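Long-range contacts in peroxiredoxin (Clostridioides difficile, PDB 6TSB), which is a bifunctional spore coat protein, probably reducing peroxides through its peroxiredoxin part and hydrolysing chitin through the family 18 glycoside hydrolase domain described here: residues E156-L161 with S188-D193; Y287-T292 with Y308-S313; D193-I198 with A247-E252. One frame throughout, in Å; residues are numbered along the deposited sequence.

Contact 1 of 3, residues E156-L161 with S188-D193; sequences ENFTLL and SSAEID
A hydrogen-bonded side-chain bridge joins Thr159 on helix 154-169 to Glu191, the residue at the N-cap position of the short helix 192-195. It sits on the outer layer of the TIM barrel of this family 18 domain. Thr159 OG1 donates to Glu191 OE1 at 2.7 Å, and the carboxylate oxygen receives it on its anti lone pair, away from OE2. The threonine hydroxyl lies beside its own backbone N, with CG2 anti to that N; this turns OG1 toward the glutamate. The two side chains meet at about a right angle.

Two waters extend the bridge. One donates to Glu156 O at 2.8 Å and also to Glu191 OE1. The other donates to Thr159 OG1 and accepts from Glu191 N at 2.8 Å. OE1 thus takes two donors, and both ends of Glu191 are tied to the first helix.

Glu156 passes the same carboxylate with its aliphatic part: Glu156 CG lies 3.6 Å from Glu191 OE2. The two carboxylate planes are 59° apart. The OE2 atoms of Glu156 and Glu191 are 4.8 Å apart, not in contact, and this closeness of like charges may raise the pKa of one of them.

Next to these polar groups, Phe158 brings its ring edge to Ala190, with CD2 4.0 Å from Ala190 CB. Trp138, just after strand 133-137, makes an edge-to-face pair with Phe158. Tyr185 of helix 183-188 touches both Phe158 and Ala190, and Thr159 also packs on Lys194 and Ile195 of helix 192-195.

Contact 2 of 3, residues Y287-T292 with Y308-S313; sequences YRFDNT and YDDALS
A capping box starts helix 311-323, and its N-cap residue, Asp310, also takes a hydrogen bond from Tyr287 on strand 286-290 of the small three-stranded antiparallel sheet. Asp310 OD1 accepts from Ser313 N at 3.2 Å, nearly straight, and more weakly from Leu312 N. In return, Ser313 OG accepts from Asp310 N.

The other oxygen faces the strand. Tyr287 OH donates to Asp310 OD2 at 2.6 Å, on the syn side and 18° out of the carboxylate plane. The ring and carboxylate planes are 28° apart, and OD2 lies at the ring edge. Asp310 CG sits between its backbone N and carbonyl carbon (chi1 68°), which folds the carboxylate back over the first turn while leaving OD2 turned to the tyrosine. Tyr364 OH adds a weak bond to OD2. Such an arrangement would probably keep the aspartate ionised.

Tyr308 crosses Tyr287 at about a right angle, its hydroxyl at the edge of the Tyr287 ring. Asp290, farther along the chain, bonds to Ser228 and His221 of the second subunit. Beside the polar pair, Leu312 reaches the Phe289 ring obliquely: Leu312 CD2 lies 3.3 Å from Phe289 CE2.

Contact 3 of 3, residues D193-I198 with A247-E252; sequences DKIAPI and AGMPSE
Ala196 points its methyl group at the turn 248-250, and Met249 bends round to meet it. Met249 CG is anti to the backbone N (chi1 -175°), and the chain then bends at chi2 and chi3. This brings both SD and CE against the alanine: Met249 SD is 4.0 Å from Ala196 CB, and Met249 CE is 4.0 Å from Ala196 CA. The same terminal methyl also touches Ile195, with Met249 CE 4.2 Å from Ile195 CG1.

Pro250 and the backbone of Gly248 complete the surroundings of the Ala196 methyl. Pro250 CD lies 3.9 Å from Ala196 CB, and Gly248 O lies 3.8 Å from it. At the other end, Asp193 CB rests 3.4 Å from Ala247 O. No hydrogen bond crosses between the two segments; they meet by van der Waals packing.

Gly248 comes close to Asp193, their CA atoms 4.6 Å apart. Gly248, with no side chain, lets the loop come this close to Asp193. Outside the pair, Lys253 NZ binds Ala196 O. Gly248, with positive phi, closes helix 237-246 in a Schellman motif, and the chain then runs on to strand 254-264 of the TIM barrel.

In the fold
Contacts 1 and 3 are neighbours on the barrel, with centres 11 Å apart. They share Asp193 and both use helix 192-195. Ile192 joins them: Ile192 CG2 packs 3.5 Å from Met249 N. The short helix therefore lies between helix 154-169 and the loop after helix 237-246. Contact 2 is remote, its centre 52 Å from that of contact 1 and 46 Å from that of contact 3. Contacts 2 and 3 both touch the second subunit. Ser189 OG in contact 1 hydrogen-bonds Pro141 O and also a PEG, probably from the crystallisation liquor. Trp138, the partner of Phe158, lies in the DxxDxDxE family 18 signature at strand 133-137, so contact 1 probably lies next to the chitinase site.

Contact 1 of 3, residues E156-L161 with S188-D193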
loop_
_atom_site.group_PDB
_atom_site.type_symbol
_atom_site.label_atom_id
_atom_site.label_comp_id
_atom_site.label_asym_id
_atom_site.label_seq_id
_atom_site.Cartn_x
_atom_site.Cartn_y
_atom_site.Cartn_z
ATOM N N GLU A 156 0.475 29.328 36.115
ATOM C CA GLU A 156 1.509 29.375 37.179
ATOM C C GLU A 156 1.132 28.369 38.266
ATOM O O GLU A 156 2.048 27.824 38.916
ATOM C CB GLU A 156 1.672 30.789 37.729
ATOM C CG GLU A 156 2.471 31.692 36.809
ATOM C CD GLU A 156 2.335 33.153 37.193
ATOM O OE1 GLU A 156 1.284 33.741 36.852
ATOM O OE2 GLU A 156 3.245 33.667 37.897
ATOM N N ASN A 157 -0.168 28.170 38.475
ATOM C CA ASN A 157 -0.698 27.314 39.564
ATOM C C ASN A 157 -0.323 25.861 39.254
ATOM O O ASN A 157 0.060 25.142 40.215
ATOM C CB ASN A 157 -2.204 27.535 39.781
ATOM C CG ASN A 157 -2.536 28.823 40.529
ATOM O OD1 ASN A 157 -1.642 29.528 41.031
ATOM N ND2 ASN A 157 -3.821 29.166 40.555
ATOM N N PHE A 158 -0.368 25.466 37.970
ATOM C CA PHE A 158 -0.029 24.089 37.552
ATOM C C PHE A 158 1.357 23.737 38.083
ATOM O O PHE A 158 1.560 22.652 38.633
ATOM C CB PHE A 158 -0.165 23.940 36.037
ATOM C CG PHE A 158 -0.053 22.538 35.473
ATOM C CD1 PHE A 158 -0.463 21.426 36.207
ATOM C CD2 PHE A 158 0.410 22.336 34.173
ATOM C CE1 PHE A 158 -0.397 20.154 35.662
ATOM C CE2 PHE A 158 0.471 21.059 33.630
ATOM C CZ PHE A 158 0.069 19.974 34.379
ATOM N N THR A 159 2.308 24.641 37.958
ATOM C CA THR A 159 3.712 24.371 38.364
ATOM C C THR A 159 3.769 24.104 39.867
ATOM O O THR A 159 4.609 23.266 40.333
ATOM C CB THR A 159 4.610 25.567 38.024
ATOM O OG1 THR A 159 4.389 25.922 36.656
ATOM C CG2 THR A 159 6.074 25.288 38.284
ATOM N N LEU A 160 2.992 24.870 40.631
ATOM C CA LEU A 160 2.985 24.761 42.117
ATOM C C LEU A 160 2.260 23.454 42.504
ATOM O O LEU A 160 2.709 22.747 43.414
ATOM C CB LEU A 160 2.338 26.020 42.714
ATOM C CG LEU A 160 3.079 27.347 42.472
ATOM C CD1 LEU A 160 2.153 28.526 42.745
ATOM C CD2 LEU A 160 4.356 27.478 43.305
ATOM N N LEU A 161 1.217 23.082 41.782
ATOM C CA LEU A 161 0.547 21.787 42.037
ATOM C C LEU A 161 1.565 20.650 41.848
ATOM O O LEU A 161 1.705 19.803 42.737
ATOM C CB LEU A 161 -0.636 21.663 41.080
ATOM C CG LEU A 161 -1.430 20.375 41.238
ATOM C CD1 LEU A 161 -1.998 20.286 42.639
ATOM C CD2 LEU A 161 -2.536 20.297 40.198
ATOM N N SER A 188 -0.169 29.608 27.443
ATOM C CA SER A 188 -1.414 29.812 28.235
ATOM C C SER A 188 -1.783 28.635 29.154
ATOM O O SER A 188 -2.758 28.806 29.928
ATOM C CB SER A 188 -2.561 30.098 27.321
ATOM O OG SER A 188 -2.265 31.230 26.533
ATOM N N SER A 189 -1.114 27.477 29.065
ATOM C CA SER A 189 -1.461 26.284 29.881
ATOM C C SER A 189 -0.308 25.910 30.808
ATOM O O SER A 189 -0.563 25.722 31.973
ATOM C CB SER A 189 -1.903 25.126 29.038
ATOM O OG SER A 189 -3.084 25.481 28.342
ATOM N N ALA A 190 0.924 25.854 30.341
ATOM C CA ALA A 190 2.021 25.364 31.189
ATOM C C ALA A 190 3.301 26.166 30.965
ATOM O O ALA A 190 3.505 26.732 29.873
ATOM C CB ALA A 190 2.237 23.897 30.942
ATOM N N GLU A 191 4.101 26.202 32.022
ATOM C CA GLU A 191 5.444 26.802 32.090
ATOM C C GLU A 191 6.363 25.635 31.795
ATOM O O GLU A 191 6.827 25.011 32.757
ATOM C CB GLU A 191 5.739 27.432 33.463
ATOM C CG GLU A 191 4.799 28.567 33.882
ATOM C CD GLU A 191 5.179 29.197 35.224
ATOM O OE1 GLU A 191 5.213 28.470 36.260
ATOM O OE2 GLU A 191 5.501 30.412 35.240
ATOM N N ILE A 192 6.563 25.337 30.509
ATOM C CA ILE A 192 7.324 24.130 30.067
ATOM C C ILE A 192 8.664 24.096 30.786
ATOM O O ILE A 192 9.049 23.016 31.280
ATOM C CB ILE A 192 7.536 24.107 28.547
ATOM C CG1 ILE A 192 6.215 24.161 27.775
ATOM C CG2 ILE A 192 8.407 22.910 28.156
ATOM C CD1 ILE A 192 5.179 23.146 28.218
ATOM N N ASP A 193 9.366 25.227 30.847
ATOM C CA ASP A 193 10.741 25.272 31.426
ATOM C C ASP A 193 10.679 25.090 32.948
ATOM O O ASP A 193 11.646 24.617 33.511
ATOM C CB ASP A 193 11.500 26.546 31.025
ATOM C CG ASP A 193 10.953 27.847 31.598
ATOM O OD1 ASP A 193 9.711 28.075 31.540
ATOM O OD2 ASP A 193 11.776 28.627 32.109
HETATM O O HOH W 1 4.610 28.990 38.854
HETATM O O HOH W 2 3.133 25.318 34.511
#

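Contact 2 of 3, residues Y287-T292 with Y308-S313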
loop_
_atom_site.group_PDB
_atom_site.type_symbol
_atom_site.label_atom_id
_atom_site.label_comp_id
_atom_site.label_asym_id
_atom_site.label_seq_id
_atom_site.Cartn_x
_atom_site.Cartn_y
_atom_site.Cartn_z
ATOM N N TYR A 287 -3.158 -7.369 1.328
ATOM C CA TYR A 287 -2.319 -6.839 0.224
ATOM C C TYR A 287 -0.846 -6.869 0.658
ATOM O O TYR A 287 -0.524 -6.322 1.737
ATOM C CB TYR A 287 -2.789 -5.431 -0.134
ATOM C CG TYR A 287 -2.010 -4.768 -1.235
ATOM C CD1 TYR A 287 -0.789 -4.163 -0.975
ATOM C CD2 TYR A 287 -2.492 -4.733 -2.536
ATOM C CE1 TYR A 287 -0.077 -3.520 -1.975
ATOM C CE2 TYR A 287 -1.781 -4.111 -3.554
ATOM C CZ TYR A 287 -0.568 -3.500 -3.274
ATOM O OH TYR A 287 0.149 -2.874 -4.256
ATOM N N ARG A 288 0.010 -7.514 -0.148
ATOM C CA ARG A 288 1.488 -7.597 0.039
ATOM C C ARG A 288 2.192 -7.159 -1.255
ATOM O O ARG A 288 1.549 -7.171 -2.339
ATOM C CB ARG A 288 1.910 -9.023 0.411
ATOM C CG ARG A 288 1.333 -9.546 1.718
ATOM C CD ARG A 288 2.085 -9.014 2.919
ATOM N NE ARG A 288 1.328 -9.207 4.151
ATOM C CZ ARG A 288 1.458 -10.234 4.989
ATOM N NH1 ARG A 288 2.328 -11.202 4.745
ATOM N NH2 ARG A 288 0.700 -10.289 6.072
ATOM N N PHE A 289 3.467 -6.784 -1.158
ATOM C CA PHE A 289 4.301 -6.313 -2.301
ATOM C C PHE A 289 5.723 -6.905 -2.216
ATOM O O PHE A 289 6.429 -6.824 -1.162
ATOM C CB PHE A 289 4.297 -4.778 -2.418
ATOM C CG PHE A 289 4.556 -4.284 -3.817
ATOM C CD1 PHE A 289 5.847 -4.219 -4.312
ATOM C CD2 PHE A 289 3.506 -3.954 -4.656
ATOM C CE1 PHE A 289 6.084 -3.800 -5.609
ATOM C CE2 PHE A 289 3.736 -3.541 -5.960
ATOM C CZ PHE A 289 5.025 -3.467 -6.434
ATOM N N ASP A 290 6.146 -7.503 -3.332
ATOM C CA ASP A 290 7.538 -7.950 -3.576
ATOM C C ASP A 290 8.251 -6.789 -4.266
ATOM O O ASP A 290 7.942 -6.521 -5.432
ATOM C CB ASP A 290 7.527 -9.254 -4.366
ATOM C CG ASP A 290 8.817 -10.042 -4.304
ATOM O OD1 ASP A 290 9.893 -9.404 -4.126
ATOM O OD2 ASP A 290 8.729 -11.297 -4.432
ATOM N N ASN A 291 9.125 -6.090 -3.534
ATOM C CA ASN A 291 9.884 -4.897 -4.014
ATOM C C ASN A 291 11.104 -5.299 -4.859
ATOM O O ASN A 291 11.588 -4.425 -5.635
ATOM C CB ASN A 291 10.284 -4.004 -2.836
ATOM C CG ASN A 291 9.118 -3.137 -2.430
ATOM O OD1 ASN A 291 8.484 -3.380 -1.407
ATOM N ND2 ASN A 291 8.782 -2.189 -3.284
ATOM N N THR A 292 11.598 -6.537 -4.674
ATOM C CA THR A 292 12.571 -7.244 -5.566
ATOM C C THR A 292 11.854 -7.508 -6.909
ATOM O O THR A 292 12.127 -6.764 -7.882
ATOM C CB THR A 292 13.130 -8.521 -4.903
ATOM O OG1 THR A 292 13.374 -8.356 -3.502
ATOM C CG2 THR A 292 14.415 -9.001 -5.543
ATOM N N TYR A 308 -1.164 -10.725 -9.373
ATOM C CA TYR A 308 -1.798 -9.862 -10.397
ATOM C C TYR A 308 -0.887 -8.659 -10.620
ATOM O O TYR A 308 0.226 -8.677 -10.074
ATOM C CB TYR A 308 -3.228 -9.505 -9.983
ATOM C CG TYR A 308 -3.383 -8.640 -8.757
ATOM C CD1 TYR A 308 -3.146 -9.148 -7.489
ATOM C CD2 TYR A 308 -3.811 -7.325 -8.857
ATOM C CE1 TYR A 308 -3.283 -8.359 -6.352
ATOM C CE2 TYR A 308 -3.976 -6.529 -7.733
ATOM C CZ TYR A 308 -3.708 -7.048 -6.473
ATOM O OH TYR A 308 -3.846 -6.276 -5.357
ATOM N N ASP A 309 -1.339 -7.711 -11.442
ATOM C CA ASP A 309 -0.742 -6.373 -11.670
ATOM C C ASP A 309 -1.751 -5.276 -11.246
ATOM O O ASP A 309 -2.967 -5.331 -11.621
ATOM C CB ASP A 309 -0.301 -6.233 -13.134
ATOM C CG ASP A 309 0.983 -6.988 -13.466
ATOM O OD1 ASP A 309 0.982 -8.252 -13.413
ATOM O OD2 ASP A 309 1.993 -6.307 -13.739
ATOM N N ASP A 310 -1.273 -4.290 -10.486
ATOM C CA ASP A 310 -2.074 -3.107 -10.058
ATOM C C ASP A 310 -1.421 -1.883 -10.691
ATOM O O ASP A 310 -0.626 -2.073 -11.636
ATOM C CB ASP A 310 -2.193 -3.031 -8.534
ATOM C CG ASP A 310 -0.886 -2.724 -7.822
ATOM O OD1 ASP A 310 0.177 -2.666 -8.507
ATOM O OD2 ASP A 310 -0.936 -2.549 -6.582
ATOM N N ALA A 311 -1.728 -0.693 -10.192
ATOM C CA ALA A 311 -1.348 0.584 -10.836
ATOM C C ALA A 311 0.177 0.808 -10.757
ATOM O O ALA A 311 0.771 1.453 -11.680
ATOM C CB ALA A 311 -2.100 1.691 -10.164
ATOM N N LEU A 312 0.773 0.351 -9.653
ATOM C CA LEU A 312 2.215 0.506 -9.348
ATOM C C LEU A 312 3.028 -0.436 -10.255
ATOM O O LEU A 312 3.915 0.069 -10.968
ATOM C CB LEU A 312 2.482 0.207 -7.870
ATOM C CG LEU A 312 3.959 0.233 -7.481
ATOM C CD1 LEU A 312 4.537 1.635 -7.703
ATOM C CD2 LEU A 312 4.183 -0.265 -6.048
ATOM N N SER A 313 2.771 -1.750 -10.231
ATOM C CA SER A 313 3.496 -2.711 -11.109
ATOM C C SER A 313 3.231 -2.395 -12.598
ATOM O O SER A 313 4.153 -2.641 -13.390
ATOM C CB SER A 313 3.239 -4.149 -10.731
ATOM O OG SER A 313 1.943 -4.552 -11.131
#

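Contact 3 of 3, residues D193-I198 with A247-E252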
loop_
_atom_site.group_PDB
_atom_site.type_symbol
_atom_site.label_atom_id
_atom_site.label_comp_id
_atom_site.label_asym_id
_atom_site.label_seq_id
_atom_site.Cartn_x
_atom_site.Cartn_y
_atom_site.Cartn_z
ATOM N N ASP A 193 9.366 25.227 30.847
ATOM C CA ASP A 193 10.741 25.272 31.426
ATOM C C ASP A 193 10.679 25.090 32.948
ATOM O O ASP A 193 11.646 24.617 33.511
ATOM C CB ASP A 193 11.500 26.546 31.025
ATOM C CG ASP A 193 10.953 27.847 31.598
ATOM O OD1 ASP A 193 9.711 28.075 31.540
ATOM O OD2 ASP A 193 11.776 28.627 32.109
ATOM N N LYS A 194 9.590 25.490 33.599
ATOM C CA LYS A 194 9.424 25.330 35.074
ATOM C C LYS A 194 9.009 23.885 35.420
ATOM O O LYS A 194 9.607 23.331 36.366
ATOM C CB LYS A 194 8.435 26.366 35.621
ATOM C CG LYS A 194 8.926 27.806 35.596
ATOM C CD LYS A 194 10.042 28.051 36.596
ATOM C CE LYS A 194 11.336 28.544 35.977
ATOM N NZ LYS A 194 11.394 30.023 35.964
ATOM N N ILE A 195 8.044 23.288 34.702
ATOM C CA ILE A 195 7.566 21.896 35.015
ATOM C C ILE A 195 8.588 20.857 34.582
ATOM O O ILE A 195 8.580 19.795 35.173
ATOM C CB ILE A 195 6.224 21.569 34.372
ATOM C CG1 ILE A 195 6.343 21.382 32.861
ATOM C CG2 ILE A 195 5.188 22.605 34.744
ATOM C CD1 ILE A 195 5.024 21.002 32.218
ATOM N N ALA A 196 9.425 21.166 33.588
ATOM C CA ALA A 196 10.448 20.249 33.022
ATOM C C ALA A 196 11.220 19.529 34.117
ATOM O O ALA A 196 11.194 18.309 34.152
ATOM C CB ALA A 196 11.375 20.992 32.085
ATOM N N PRO A 197 11.922 20.227 35.049
ATOM C CA PRO A 197 12.735 19.553 36.057
ATOM C C PRO A 197 11.938 18.845 37.167
ATOM O O PRO A 197 12.549 18.040 37.896
ATOM C CB PRO A 197 13.596 20.668 36.675
ATOM C CG PRO A 197 12.792 21.936 36.445
ATOM C CD PRO A 197 12.030 21.694 35.150
ATOM N N ILE A 198 10.628 19.096 37.256
ATOM C CA ILE A 198 9.756 18.473 38.296
ATOM C C ILE A 198 9.332 17.077 37.829
ATOM O O ILE A 198 9.393 16.141 38.646
ATOM C CB ILE A 198 8.525 19.340 38.617
ATOM C CG1 ILE A 198 8.912 20.722 39.155
ATOM C CG2 ILE A 198 7.624 18.619 39.599
ATOM C CD1 ILE A 198 7.824 21.771 38.967
ATOM N N ALA A 247 10.888 25.653 24.128
ATOM C CA ALA A 247 10.315 26.181 25.398
ATOM C C ALA A 247 10.977 25.523 26.634
ATOM O O ALA A 247 10.632 25.886 27.780
ATOM C CB ALA A 247 8.806 26.052 25.384
ATOM N N GLY A 248 11.961 24.644 26.441
ATOM C CA GLY A 248 12.848 24.157 27.514
ATOM C C GLY A 248 12.530 22.740 27.978
ATOM O O GLY A 248 13.141 22.339 28.987
ATOM N N MET A 249 11.683 21.966 27.281
ATOM C CA MET A 249 11.491 20.519 27.656
ATOM C C MET A 249 12.623 19.683 27.070
ATOM O O MET A 249 12.745 19.604 25.846
ATOM C CB MET A 249 10.166 19.908 27.170
ATOM C CG MET A 249 9.960 18.458 27.678
ATOM S SD MET A 249 9.791 18.360 29.497
ATOM C CE MET A 249 8.412 19.486 29.687
ATOM N N PRO A 250 13.444 18.997 27.896
ATOM C CA PRO A 250 14.479 18.107 27.373
ATOM C C PRO A 250 13.849 17.061 26.441
ATOM O O PRO A 250 12.688 16.645 26.654
ATOM C CB PRO A 250 15.062 17.399 28.603
ATOM C CG PRO A 250 14.677 18.260 29.776
ATOM C CD PRO A 250 13.447 19.045 29.360
ATOM N N SER A 251 14.590 16.638 25.421
ATOM C CA SER A 251 14.036 15.745 24.386
ATOM C C SER A 251 13.672 14.389 25.039
ATOM O O SER A 251 12.580 13.902 24.741
ATOM C CB SER A 251 14.976 15.644 23.203
ATOM O OG SER A 251 16.209 15.030 23.587
ATOM N N GLU A 252 14.554 13.859 25.897
ATOM C CA GLU A 252 14.533 12.548 26.603
ATOM C C GLU A 252 13.304 12.379 27.507
ATOM O O GLU A 252 13.191 11.287 28.090
ATOM C CB GLU A 252 15.643 12.390 27.656
ATOM C CG GLU A 252 16.995 12.955 27.317
ATOM C CD GLU A 252 17.208 14.429 27.639
ATOM O OE1 GLU A 252 17.595 14.741 28.799
ATOM O OE2 GLU A 252 17.002 15.264 26.711
#